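Local coordinates for uncharacterized protein PH0321 (Pyrococcus horikoshii, PDB 3BS4) that is of unknown function but carries a KaiC-like domain, probably of the RecA-like fold, and was crystallised with an unidentified peptide bound, at residues Ile17-Glu28 / Arg182-Val192. Numbering follows the deposited sequence.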
ATOM      1  N   ILE A  17      12.250  -9.000   0.177  1.00 23.72           N
ATOM      2  CA  ILE A  17      10.859  -9.425   0.059  1.00 22.96           C
ATOM      3  C   ILE A  17      10.685 -10.490  -1.017  1.00 22.97           C
ATOM      4  O   ILE A  17      11.130 -10.306  -2.145  1.00 22.84           O
ATOM      5  CB  ILE A  17       9.971  -8.222  -0.314  1.00 22.38           C
ATOM      6  CG1 ILE A  17      10.093  -7.121   0.751  1.00 22.84           C
ATOM      7  CG2 ILE A  17       8.509  -8.672  -0.506  1.00 22.22           C
ATOM      8  CD1 ILE A  17       9.603  -5.759   0.289  1.00 24.28           C
ATOM      9  N   LYS A  18      10.028 -11.590  -0.662  1.00 23.63           N
ATOM     10  CA  LYS A  18       9.642 -12.607  -1.625  1.00 24.30           C
ATOM     11  C   LYS A  18       8.679 -11.998  -2.643  1.00 24.31           C
ATOM     12  O   LYS A  18       7.634 -11.448  -2.287  1.00 23.75           O
ATOM     13  CB  LYS A  18       9.001 -13.796  -0.911  1.00 24.81           C
ATOM     14  CG  LYS A  18       8.524 -14.877  -1.847  1.00 28.53           C
ATOM     15  CD  LYS A  18       8.007 -16.085  -1.089  1.00 32.69           C
ATOM     16  CE  LYS A  18       8.016 -17.339  -1.954  1.00 36.39           C
ATOM     17  NZ  LYS A  18       7.247 -17.224  -3.229  1.00 39.08           N
ATOM     18  N   LYS A  19       9.057 -12.069  -3.913  1.00 23.71           N
ATOM     19  CA  LYS A  19       8.260 -11.500  -4.982  1.00 23.49           C
ATOM     20  C   LYS A  19       6.794 -11.963  -4.913  1.00 22.74           C
ATOM     21  O   LYS A  19       6.504 -13.144  -4.691  1.00 22.92           O
ATOM     22  CB  LYS A  19       8.887 -11.840  -6.338  1.00 23.91           C
ATOM     23  CG  LYS A  19       8.199 -11.185  -7.516  1.00 26.10           C
ATOM     24  CD  LYS A  19       9.043 -11.329  -8.771  1.00 30.81           C
ATOM     25  CE  LYS A  19       8.247 -11.006 -10.020  1.00 32.58           C
ATOM     26  NZ  LYS A  19       9.206 -10.891 -11.164  1.00 35.19           N
ATOM     27  N   HIS A  20       5.886 -11.001  -5.066  1.00 21.84           N
ATOM     28  CA  HIS A  20       4.432 -11.211  -5.075  1.00 21.91           C
ATOM     29  C   HIS A  20       3.781 -11.273  -3.702  1.00 20.70           C
ATOM     30  O   HIS A  20       2.582 -11.519  -3.599  1.00 21.09           O
ATOM     31  CB  HIS A  20       3.989 -12.424  -5.908  1.00 23.02           C
ATOM     32  CG  HIS A  20       4.369 -12.335  -7.348  1.00 25.67           C
ATOM     33  ND1 HIS A  20       4.925 -13.395  -8.035  1.00 30.18           N
ATOM     34  CD2 HIS A  20       4.289 -11.312  -8.231  1.00 26.76           C
ATOM     35  CE1 HIS A  20       5.159 -13.029  -9.282  1.00 29.73           C
ATOM     36  NE2 HIS A  20       4.790 -11.770  -9.426  1.00 30.45           N
ATOM     37  N   SER A  21       4.574 -11.047  -2.660  1.00 19.67           N
ATOM     38  CA  SER A  21       4.059 -11.042  -1.312  1.00 18.87           C
ATOM     39  C   SER A  21       3.087  -9.888  -1.099  1.00 17.88           C
ATOM     40  O   SER A  21       3.116  -8.899  -1.834  1.00 18.12           O
ATOM     41  CB  SER A  21       5.217 -10.923  -0.328  1.00 19.34           C
ATOM     42  OG  SER A  21       6.000 -12.117  -0.374  1.00 20.11           O
ATOM     43  N   LEU A  22       2.248 -10.042  -0.073  1.00 16.72           N
ATOM     44  CA  LEU A  22       1.449  -8.948   0.463  1.00 15.73           C
ATOM     45  C   LEU A  22       2.088  -8.560   1.788  1.00 15.81           C
ATOM     46  O   LEU A  22       2.302  -9.417   2.656  1.00 15.81           O
ATOM     47  CB  LEU A  22       0.003  -9.397   0.696  1.00 15.97           C
ATOM     48  CG  LEU A  22      -0.941  -8.420   1.406  1.00 15.31           C
ATOM     49  CD1 LEU A  22      -1.066  -7.070   0.666  1.00 15.74           C
ATOM     50  CD2 LEU A  22      -2.288  -9.098   1.555  1.00 15.20           C
ATOM     51  N   ILE A  23       2.396  -7.267   1.924  1.00 14.76           N
ATOM     52  CA  ILE A  23       3.011  -6.708   3.127  1.00 14.56           C
ATOM     53  C   ILE A  23       2.007  -5.776   3.783  1.00 14.43           C
ATOM     54  O   ILE A  23       1.515  -4.845   3.158  1.00 15.33           O
ATOM     55  CB  ILE A  23       4.265  -5.867   2.779  1.00 14.74           C
ATOM     56  CG1 ILE A  23       5.353  -6.738   2.146  1.00 17.22           C
ATOM     57  CG2 ILE A  23       4.832  -5.176   4.019  1.00 16.20           C
ATOM     58  CD1 ILE A  23       5.266  -6.815   0.633  1.00 21.90           C
ATOM     59  N   LEU A  24       1.742  -6.008   5.061  1.00 13.51           N
ATOM     60  CA  LEU A  24       0.945  -5.074   5.853  1.00 13.82           C
ATOM     61  C   LEU A  24       1.846  -4.205   6.695  1.00 14.31           C
ATOM     62  O   LEU A  24       2.648  -4.713   7.472  1.00 14.40           O
ATOM     63  CB  LEU A  24      -0.018  -5.832   6.775  1.00 13.85           C
ATOM     64  CG  LEU A  24      -0.873  -4.946   7.688  1.00 14.34           C
ATOM     65  CD1 LEU A  24      -1.916  -4.086   6.891  1.00 15.35           C
ATOM     66  CD2 LEU A  24      -1.578  -5.837   8.708  1.00 16.05           C
ATOM     67  N   ILE A  25       1.703  -2.884   6.561  1.00 14.44           N
ATOM     68  CA  ILE A  25       2.329  -1.938   7.480  1.00 15.01           C
ATOM     69  C   ILE A  25       1.196  -1.502   8.408  1.00 15.08           C
ATOM     70  O   ILE A  25       0.256  -0.800   7.992  1.00 15.31           O
ATOM     71  CB  ILE A  25       2.915  -0.687   6.756  1.00 15.47           C
ATOM     72  CG1 ILE A  25       3.950  -1.090   5.690  1.00 17.93           C
ATOM     73  CG2 ILE A  25       3.501   0.255   7.798  1.00 15.96           C
ATOM     74  CD1 ILE A  25       5.050  -1.975   6.178  1.00 20.33           C
ATOM     75  N   HIS A  26       1.261  -1.954   9.653  1.00 14.44           N
ATOM     76  CA  HIS A  26       0.273  -1.579  10.657  1.00 14.68           C
ATOM     77  C   HIS A  26       0.820  -0.428  11.491  1.00 14.47           C
ATOM     78  O   HIS A  26       1.680  -0.641  12.376  1.00 14.88           O
ATOM     79  CB  HIS A  26      -0.085  -2.771  11.526  1.00 15.01           C
ATOM     80  CG  HIS A  26      -1.089  -2.452  12.597  1.00 15.49           C
ATOM     81  ND1 HIS A  26      -1.260  -3.240  13.716  1.00 16.73           N
ATOM     82  CD2 HIS A  26      -1.965  -1.421  12.723  1.00 17.02           C
ATOM     83  CE1 HIS A  26      -2.192  -2.708  14.486  1.00 17.91           C
ATOM     84  NE2 HIS A  26      -2.641  -1.608  13.903  1.00 17.44           N
ATOM     85  N   GLU A  27       0.341   0.784  11.201  1.00 14.81           N
ATOM     86  CA  GLU A  27       0.752   1.981  11.953  1.00 16.15           C
ATOM     87  C   GLU A  27      -0.180   2.045  13.165  1.00 16.29           C
ATOM     88  O   GLU A  27      -1.310   2.526  13.049  1.00 17.11           O
ATOM     89  CB  GLU A  27       0.652   3.250  11.085  1.00 15.69           C
ATOM     90  CG  GLU A  27       1.085   4.513  11.854  1.00 18.85           C
ATOM     91  CD  GLU A  27       0.739   5.828  11.156  1.00 19.41           C
ATOM     92  OE1 GLU A  27      -0.469   6.165  11.101  1.00 25.15           O
ATOM     93  OE2 GLU A  27       1.657   6.562  10.702  1.00 19.91           O
ATOM     94  N   GLU A  28       0.263   1.513  14.299  1.00 17.52           N
ATOM     95  CA  GLU A  28      -0.631   1.364  15.460  1.00 18.79           C
ATOM     96  C   GLU A  28      -1.086   2.715  16.053  1.00 19.45           C
ATOM     97  O   GLU A  28      -2.221   2.853  16.555  1.00 19.88           O
ATOM     98  CB  GLU A  28       0.032   0.490  16.518  1.00 19.69           C
ATOM     99  CG  GLU A  28      -0.888   0.090  17.654  1.00 22.36           C
ATOM    100  CD  GLU A  28      -0.175  -0.807  18.636  1.00 26.74           C
ATOM    101  OE1 GLU A  28       0.844  -0.370  19.217  1.00 26.78           O
ATOM    102  OE2 GLU A  28      -0.627  -1.955  18.812  1.00 29.74           O
ATOM    103  N   ARG A 182       1.695 -10.295 -12.016  1.00 26.13           N
ATOM    104  CA  ARG A 182       1.166  -9.922 -10.712  1.00 26.22           C
ATOM    105  C   ARG A 182       2.154  -8.988 -10.013  1.00 24.56           C
ATOM    106  O   ARG A 182       3.338  -8.900 -10.380  1.00 25.43           O
ATOM    107  CB  ARG A 182       0.905 -11.175  -9.861  1.00 26.60           C
ATOM    108  CG  ARG A 182      -0.440 -11.879 -10.138  1.00 29.88           C
ATOM    109  CD  ARG A 182      -0.632 -13.075  -9.180  1.00 30.46           C
ATOM    110  NE  ARG A 182      -1.971 -13.682  -9.189  1.00 39.00           N
ATOM    111  CZ  ARG A 182      -2.927 -13.429  -8.290  1.00 41.85           C
ATOM    112  NH1 ARG A 182      -2.719 -12.553  -7.306  1.00 44.15           N
ATOM    113  NH2 ARG A 182      -4.109 -14.043  -8.373  1.00 43.65           N
ATOM    114  N   GLY A 183       1.674  -8.285  -9.000  1.00 22.29           N
ATOM    115  CA  GLY A 183       2.544  -7.354  -8.287  1.00 20.40           C
ATOM    116  C   GLY A 183       2.918  -7.811  -6.891  1.00 20.14           C
ATOM    117  O   GLY A 183       2.493  -8.882  -6.426  1.00 20.09           O
ATOM    118  N   THR A 184       3.741  -6.989  -6.254  1.00 18.40           N
ATOM    119  CA  THR A 184       4.077  -7.117  -4.840  1.00 17.69           C
ATOM    120  C   THR A 184       3.364  -5.936  -4.202  1.00 16.56           C
ATOM    121  O   THR A 184       3.484  -4.802  -4.674  1.00 17.03           O
ATOM    122  CB  THR A 184       5.592  -7.065  -4.651  1.00 18.59           C
ATOM    123  OG1 THR A 184       6.171  -8.139  -5.417  1.00 19.68           O
ATOM    124  CG2 THR A 184       5.981  -7.238  -3.173  1.00 17.91           C
ATOM    125  N   ASN A 185       2.621  -6.205  -3.127  1.00 15.17           N
ATOM    126  CA  ASN A 185       1.623  -5.255  -2.630  1.00 14.57           C
ATOM    127  C   ASN A 185       1.867  -4.852  -1.206  1.00 14.99           C
ATOM    128  O   ASN A 185       2.221  -5.685  -0.379  1.00 14.89           O
ATOM    129  CB  ASN A 185       0.229  -5.870  -2.764  1.00 14.61           C
ATOM    130  CG  ASN A 185      -0.196  -5.960  -4.216  1.00 16.21           C
ATOM    131  OD1 ASN A 185      -0.574  -4.952  -4.813  1.00 18.19           O
ATOM    132  ND2 ASN A 185      -0.092  -7.145  -4.797  1.00 18.19           N
ATOM    133  N   PHE A 186       1.660  -3.567  -0.935  1.00 14.72           N
ATOM    134  CA  PHE A 186       1.754  -3.019   0.420  1.00 15.12           C
ATOM    135  C   PHE A 186       0.418  -2.465   0.827  1.00 15.73           C
ATOM    136  O   PHE A 186      -0.158  -1.652   0.120  1.00 16.76           O
ATOM    137  CB  PHE A 186       2.781  -1.892   0.476  1.00 15.62           C
ATOM    138  CG  PHE A 186       4.185  -2.339   0.222  1.00 16.10           C
ATOM    139  CD1 PHE A 186       5.052  -2.557   1.282  1.00 17.31           C
ATOM    140  CD2 PHE A 186       4.642  -2.510  -1.079  1.00 16.34           C
ATOM    141  CE1 PHE A 186       6.383  -2.956   1.052  1.00 18.97           C
ATOM    142  CE2 PHE A 186       5.974  -2.930  -1.317  1.00 17.55           C
ATOM    143  CZ  PHE A 186       6.831  -3.143  -0.235  1.00 18.76           C
ATOM    144  N   TRP A 187      -0.065  -2.908   1.979  1.00 14.04           N
ATOM    145  CA  TRP A 187      -1.286  -2.366   2.564  1.00 13.93           C
ATOM    146  C   TRP A 187      -0.901  -1.540   3.772  1.00 13.92           C
ATOM    147  O   TRP A 187      -0.101  -1.984   4.587  1.00 15.01           O
ATOM    148  CB  TRP A 187      -2.179  -3.507   3.074  1.00 13.54           C
ATOM    149  CG  TRP A 187      -2.920  -4.206   1.998  1.00 14.56           C
ATOM    150  CD1 TRP A 187      -2.894  -3.907   0.657  1.00 14.35           C
ATOM    151  CD2 TRP A 187      -3.858  -5.275   2.157  1.00 15.28           C
ATOM    152  NE1 TRP A 187      -3.751  -4.743  -0.032  1.00 15.28           N
ATOM    153  CE2 TRP A 187      -4.363  -5.581   0.868  1.00 15.43           C
ATOM    154  CE3 TRP A 187      -4.310  -6.020   3.258  1.00 16.25           C
ATOM    155  CZ2 TRP A 187      -5.293  -6.611   0.648  1.00 15.10           C
ATOM    156  CZ3 TRP A 187      -5.235  -7.047   3.033  1.00 15.25           C
ATOM    157  CH2 TRP A 187      -5.719  -7.316   1.740  1.00 15.39           C
ATOM    158  N   LEU A 188      -1.508  -0.369   3.923  1.00 13.24           N
ATOM    159  CA  LEU A 188      -1.323   0.411   5.140  1.00 13.63           C
ATOM    160  C   LEU A 188      -2.576   0.276   6.006  1.00 13.83           C
ATOM    161  O   LEU A 188      -3.683   0.386   5.498  1.00 14.97           O
ATOM    162  CB  LEU A 188      -1.082   1.888   4.785  1.00 13.88           C
ATOM    163  CG  LEU A 188      -0.864   2.857   5.961  1.00 15.04           C
ATOM    164  CD1 LEU A 188       0.400   2.478   6.784  1.00 15.48           C
ATOM    165  CD2 LEU A 188      -0.774   4.294   5.484  1.00 15.60           C
ATOM    166  N   TRP A 189      -2.405   0.105   7.317  1.00 13.72           N
ATOM    167  CA  TRP A 189      -3.559   0.157   8.220  1.00 12.97           C
ATOM    168  C   TRP A 189      -3.233   1.139   9.334  1.00 13.83           C
ATOM    169  O   TRP A 189      -2.250   0.944  10.032  1.00 14.24           O
ATOM    170  CB  TRP A 189      -3.866  -1.228   8.823  1.00 14.47           C
ATOM    171  CG  TRP A 189      -5.080  -1.230   9.723  1.00 15.04           C
ATOM    172  CD1 TRP A 189      -5.146  -0.799  11.006  1.00 16.07           C
ATOM    173  CD2 TRP A 189      -6.392  -1.704   9.385  1.00 14.29           C
ATOM    174  NE1 TRP A 189      -6.438  -0.951  11.505  1.00 16.53           N
ATOM    175  CE2 TRP A 189      -7.220  -1.493  10.518  1.00 15.38           C
ATOM    176  CE3 TRP A 189      -6.957  -2.248   8.226  1.00 15.73           C
ATOM    177  CZ2 TRP A 189      -8.587  -1.839  10.528  1.00 17.46           C
ATOM    178  CZ3 TRP A 189      -8.320  -2.574   8.229  1.00 16.27           C
ATOM    179  CH2 TRP A 189      -9.110  -2.379   9.375  1.00 16.47           C
ATOM    180  N   GLU A 190      -4.052   2.191   9.471  1.00 13.95           N
ATOM    181  CA  GLU A 190      -3.800   3.261  10.447  1.00 15.80           C
ATOM    182  C   GLU A 190      -4.674   3.063  11.669  1.00 16.85           C
ATOM    183  O   GLU A 190      -5.902   3.105  11.564  1.00 18.33           O
ATOM    184  CB  GLU A 190      -4.062   4.631   9.796  1.00 15.38           C
ATOM    185  CG  GLU A 190      -3.153   4.862   8.591  1.00 16.99           C
ATOM    186  CD  GLU A 190      -3.324   6.225   7.940  1.00 19.57           C
ATOM    187  OE1 GLU A 190      -3.072   7.260   8.597  1.00 25.04           O
ATOM    188  OE2 GLU A 190      -3.673   6.261   6.758  1.00 22.33           O
ATOM    189  N   GLY A 191      -4.037   2.846  12.814  1.00 16.73           N
ATOM    190  CA  GLY A 191      -4.765   2.729  14.091  1.00 17.68           C
ATOM    191  C   GLY A 191      -5.197   1.308  14.387  1.00 18.87           C
ATOM    192  O   GLY A 191      -4.606   0.338  13.886  1.00 18.56           O
ATOM    193  N   VAL A 192      -6.213   1.162  15.231  1.00 19.26           N
ATOM    194  CA  VAL A 192      -6.724  -0.173  15.533  1.00 20.58           C
ATOM    195  C   VAL A 192      -8.087  -0.268  14.884  1.00 21.47           C
ATOM    196  O   VAL A 192      -8.249  -0.957  13.859  1.00 20.77           O
ATOM    197  CB  VAL A 192      -6.753  -0.452  17.063  1.00 20.78           C
ATOM    198  CG1 VAL A 192      -7.227  -1.866  17.335  1.00 22.80           C
ATOM    199  CG2 VAL A 192      -5.347  -0.231  17.641  1.00 22.24           C
TER
HETATM  200  O   HOH W   1       0.339  -9.512  -3.208  1.00 23.36           O
HETATM  201  O   HOH W   2       0.513 -10.701  -6.251  1.00 31.27           O
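Leu22 lays both its methyls on the indole of Trp187, on the face of the sheet that also carries Asn185, Leu24, His26 and Trp189. Followed outward, the Trp187 side chain first meets Leu24, whose CD1 lies 3.9 Å from CB. The five-membered ring comes next: Leu22 CD1 stands 3.4 Å from its centroid, only 1° off the normal, a CH-pi contact. Farther out, Leu22 CD2 lies 3.9 Å from both CZ3 and CH2 of Trp187. With CG of Leu22 anti to the backbone N (chi1 173°), the two methyls reach across to the neighbouring strand. NE1 of Trp187 donates to the backbone of the bound peptide. Cutting Trp187 back to an alanine removes the ring under both Leu22 methyls and would probably leave the peptide without its indole N-H donor.

On the other face, Phe186 lies beside Ile23, whose CD1 sits over the ring 4.1 Å from its centroid. Strands 22-27 and 184-190 run parallel, with alternating backbone bonds from Asn185 N to Gly191 N. Side chains close both ends: Thr184 OG1 accepts from His20 N at 2.9 Å, and His26, whose ND1 bonds Tyr202, donates from NE2 to Gly191 O at 2.8 Å. Glu27 and Glu190 approach through like-charged OE1 atoms, a repulsion probably eased by the Lys35 salt bridge to Glu190 OE1; Tyr59 OH bonds Glu190 OE2, and Lys35 N bonds Glu27 OE2. The contact thus joins neighbouring strands in the parallel part of the mixed sheet, consistent with a RecA-like core, with a Leu22-Trp187 platform beside which the indole N-H and Asn185 OD1 bond the peptide backbone.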